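Local coordinates for Trm112p-like protein (Encephalitozoon cuniculi, PDB 3Q87), which binds zinc and probably activates methyltransferases involved in translation, among them Mtq2, which methylates the termination factor eRF1, at residues F45-K54 with Q71-N79. Numbering follows the deposited sequence.
Sequences FTENGGERLK and QDISSFVEN
T46 and V77 mark where the two helical segments come nearest, with CA atoms 5.4 Å apart; the short axes of 45-54 and 71-78 run roughly antiparallel, at 149° between their N-to-C directions, and approach to 9.2 Å. The first helix is kinked here: N48, G49 and G50 all have positive phi, and helical backbone angles resume at E51, though the N atoms of R52 and L53 still lack a bond to the turn before. Lacking side chains, the two glycines let V77 lie against bare backbone, its CG2 4.0 Å from both C of G49 and N of G50. The G50 backbone also meets I73, its O 4.3 Å from I73 CG2.

F76 reaches across toward the first helix. With its CG anti to the backbone N (chi1 167°), the ring extends between T46 and L53, whose side chains each cross it at about a right angle. The methyl CG2 of T46 meets it obliquely, 3.2 Å from CE2, an unusually close approach for two carbons; L53 CD1 also comes in obliquely, 4.0 Å from CD2. The carbonyl O of F45 sits near the ring plane, at its edge. One turn back along the second helix, I73 slides past L53 in the opposite direction, its CD1 4.0 Å from L53 CB and close to the backbone N of K54. The extended side chain of K54 runs back along its own helix, NZ reaching G49 O in a weak hydrogen bond.

Helix 84-91 packs against the same apolar side chains, I86 on L53 and F76, L90 on F45 and L53. The pairing, away from the zinc site, thus rests on apolar contact and close backbone approach; F45 O is buried in it without a polar partner.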
# COMPACT_ATOMS: atom_id res chain seq x y z
N PHE A 45 1.59 -14.78 -8.99
CA PHE A 45 2.22 -15.97 -8.46
C PHE A 45 2.01 -17.21 -9.34
O PHE A 45 2.57 -18.27 -9.06
CB PHE A 45 1.77 -16.20 -7.01
CG PHE A 45 2.15 -15.08 -6.08
CD1 PHE A 45 1.26 -14.06 -5.81
CD2 PHE A 45 3.42 -15.02 -5.52
CE1 PHE A 45 1.62 -13.01 -4.97
CE2 PHE A 45 3.78 -13.97 -4.68
CZ PHE A 45 2.87 -12.97 -4.41
N THR A 46 1.21 -17.08 -10.40
CA THR A 46 0.99 -18.20 -11.33
C THR A 46 1.89 -18.09 -12.54
O THR A 46 2.44 -19.10 -13.00
CB THR A 46 -0.50 -18.33 -11.82
OG1 THR A 46 -0.95 -17.10 -12.41
CG2 THR A 46 -1.43 -18.75 -10.69
N GLU A 47 2.04 -16.88 -13.08
CA GLU A 47 2.80 -16.68 -14.31
C GLU A 47 4.15 -17.40 -14.31
O GLU A 47 4.77 -17.59 -13.26
CB GLU A 47 3.01 -15.19 -14.56
CG GLU A 47 1.72 -14.44 -14.85
CD GLU A 47 1.88 -12.94 -14.68
OE1 GLU A 47 3.02 -12.50 -14.43
OE2 GLU A 47 0.86 -12.22 -14.80
N ASN A 48 4.61 -17.78 -15.50
CA ASN A 48 5.84 -18.56 -15.65
C ASN A 48 5.85 -19.75 -14.72
O ASN A 48 6.85 -20.00 -14.03
CB ASN A 48 7.08 -17.72 -15.40
CG ASN A 48 7.78 -17.32 -16.68
OD1 ASN A 48 7.15 -16.86 -17.63
ND2 ASN A 48 9.10 -17.50 -16.71
N GLY A 49 4.75 -20.48 -14.68
CA GLY A 49 4.67 -21.67 -13.88
C GLY A 49 5.08 -21.45 -12.44
O GLY A 49 5.82 -22.26 -11.87
N GLY A 50 4.62 -20.34 -11.87
CA GLY A 50 4.80 -20.07 -10.45
C GLY A 50 6.19 -19.56 -10.13
O GLY A 50 6.72 -19.82 -9.05
N GLU A 51 6.76 -18.82 -11.07
CA GLU A 51 8.11 -18.29 -10.91
C GLU A 51 8.30 -17.53 -9.59
O GLU A 51 9.27 -17.78 -8.87
CB GLU A 51 8.49 -17.39 -12.08
CG GLU A 51 9.84 -16.73 -11.90
CD GLU A 51 10.20 -15.80 -13.03
OE1 GLU A 51 11.36 -15.33 -13.06
OE2 GLU A 51 9.34 -15.55 -13.90
N ARG A 52 7.40 -16.61 -9.27
CA ARG A 52 7.54 -15.82 -8.05
C ARG A 52 7.57 -16.72 -6.81
O ARG A 52 8.34 -16.47 -5.87
CB ARG A 52 6.47 -14.72 -7.94
CG ARG A 52 6.64 -13.62 -8.97
CD ARG A 52 5.92 -12.33 -8.58
NE ARG A 52 6.38 -11.21 -9.38
CZ ARG A 52 5.88 -10.85 -10.57
NH1 ARG A 52 4.88 -11.52 -11.12
NH2 ARG A 52 6.38 -9.80 -11.21
N LEU A 53 6.74 -17.76 -6.81
CA LEU A 53 6.69 -18.72 -5.71
C LEU A 53 7.99 -19.51 -5.56
O LEU A 53 8.48 -19.71 -4.46
CB LEU A 53 5.53 -19.69 -5.88
CG LEU A 53 4.13 -19.06 -5.85
CD1 LEU A 53 3.08 -20.14 -6.02
CD2 LEU A 53 3.93 -18.33 -4.54
N LYS A 54 8.50 -19.99 -6.69
CA LYS A 54 9.79 -20.67 -6.72
C LYS A 54 10.90 -19.76 -6.21
O LYS A 54 11.76 -20.18 -5.45
CB LYS A 54 10.12 -21.10 -8.15
CG LYS A 54 9.23 -22.19 -8.69
CD LYS A 54 9.60 -22.54 -10.13
CE LYS A 54 8.79 -23.73 -10.65
NZ LYS A 54 8.75 -23.79 -12.14
N GLN A 71 5.12 -29.72 -5.66
CA GLN A 71 3.76 -30.11 -5.97
C GLN A 71 2.79 -29.00 -5.57
O GLN A 71 1.93 -28.60 -6.36
CB GLN A 71 3.42 -31.42 -5.26
CG GLN A 71 2.26 -32.18 -5.87
CD GLN A 71 2.39 -33.68 -5.69
OE1 GLN A 71 1.55 -34.32 -5.05
NE2 GLN A 71 3.45 -34.25 -6.26
N ASP A 72 2.95 -28.50 -4.36
CA ASP A 72 2.09 -27.43 -3.85
C ASP A 72 2.02 -26.29 -4.86
O ASP A 72 0.97 -25.70 -5.09
CB ASP A 72 2.61 -26.90 -2.51
CG ASP A 72 3.06 -28.01 -1.57
OD1 ASP A 72 3.37 -29.12 -2.06
OD2 ASP A 72 3.11 -27.76 -0.35
N ILE A 73 3.17 -26.01 -5.48
CA ILE A 73 3.27 -24.92 -6.44
C ILE A 73 2.64 -25.28 -7.78
O ILE A 73 1.86 -24.50 -8.34
CB ILE A 73 4.73 -24.52 -6.66
CG1 ILE A 73 5.33 -23.97 -5.37
CG2 ILE A 73 4.84 -23.51 -7.79
CD1 ILE A 73 6.75 -23.46 -5.53
N SER A 74 3.00 -26.45 -8.31
CA SER A 74 2.46 -26.91 -9.59
C SER A 74 0.95 -27.04 -9.51
O SER A 74 0.23 -26.59 -10.40
CB SER A 74 3.08 -28.26 -9.97
OG SER A 74 2.90 -29.21 -8.93
N SER A 75 0.47 -27.65 -8.44
CA SER A 75 -0.97 -27.81 -8.26
C SER A 75 -1.68 -26.46 -8.16
O SER A 75 -2.78 -26.30 -8.69
CB SER A 75 -1.28 -28.69 -7.05
OG SER A 75 -0.85 -28.10 -5.84
N PHE A 76 -1.07 -25.48 -7.50
CA PHE A 76 -1.67 -24.14 -7.43
C PHE A 76 -1.75 -23.52 -8.82
O PHE A 76 -2.74 -22.86 -9.16
CB PHE A 76 -0.88 -23.21 -6.50
CG PHE A 76 -1.27 -21.76 -6.64
CD1 PHE A 76 -2.36 -21.24 -5.96
CD2 PHE A 76 -0.55 -20.91 -7.47
CE1 PHE A 76 -2.72 -19.91 -6.09
CE2 PHE A 76 -0.90 -19.58 -7.61
CZ PHE A 76 -1.99 -19.08 -6.92
N VAL A 77 -0.70 -23.71 -9.60
CA VAL A 77 -0.71 -23.27 -10.99
C VAL A 77 -1.84 -23.96 -11.77
O VAL A 77 -2.49 -23.33 -12.62
CB VAL A 77 0.64 -23.52 -11.67
CG1 VAL A 77 0.65 -22.94 -13.07
CG2 VAL A 77 1.78 -22.94 -10.84
N GLU A 78 -2.09 -25.24 -11.48
CA GLU A 78 -3.20 -25.95 -12.12
C GLU A 78 -4.51 -25.33 -11.66
O GLU A 78 -5.21 -24.66 -12.42
CB GLU A 78 -3.25 -27.43 -11.72
CG GLU A 78 -1.93 -28.19 -11.63
CD GLU A 78 -2.14 -29.65 -11.24
OE1 GLU A 78 -1.55 -30.12 -10.24
OE2 GLU A 78 -2.92 -30.34 -11.94
N ASN A 79 -4.82 -25.58 -10.39
CA ASN A 79 -6.05 -25.13 -9.76
C ASN A 79 -5.76 -24.00 -8.78
O ASN A 79 -5.56 -24.26 -7.58
CB ASN A 79 -6.71 -26.30 -9.04
CG ASN A 79 -7.95 -25.89 -8.27
OD1 ASN A 79 -8.56 -24.86 -8.54
ND2 ASN A 79 -8.34 -26.72 -7.30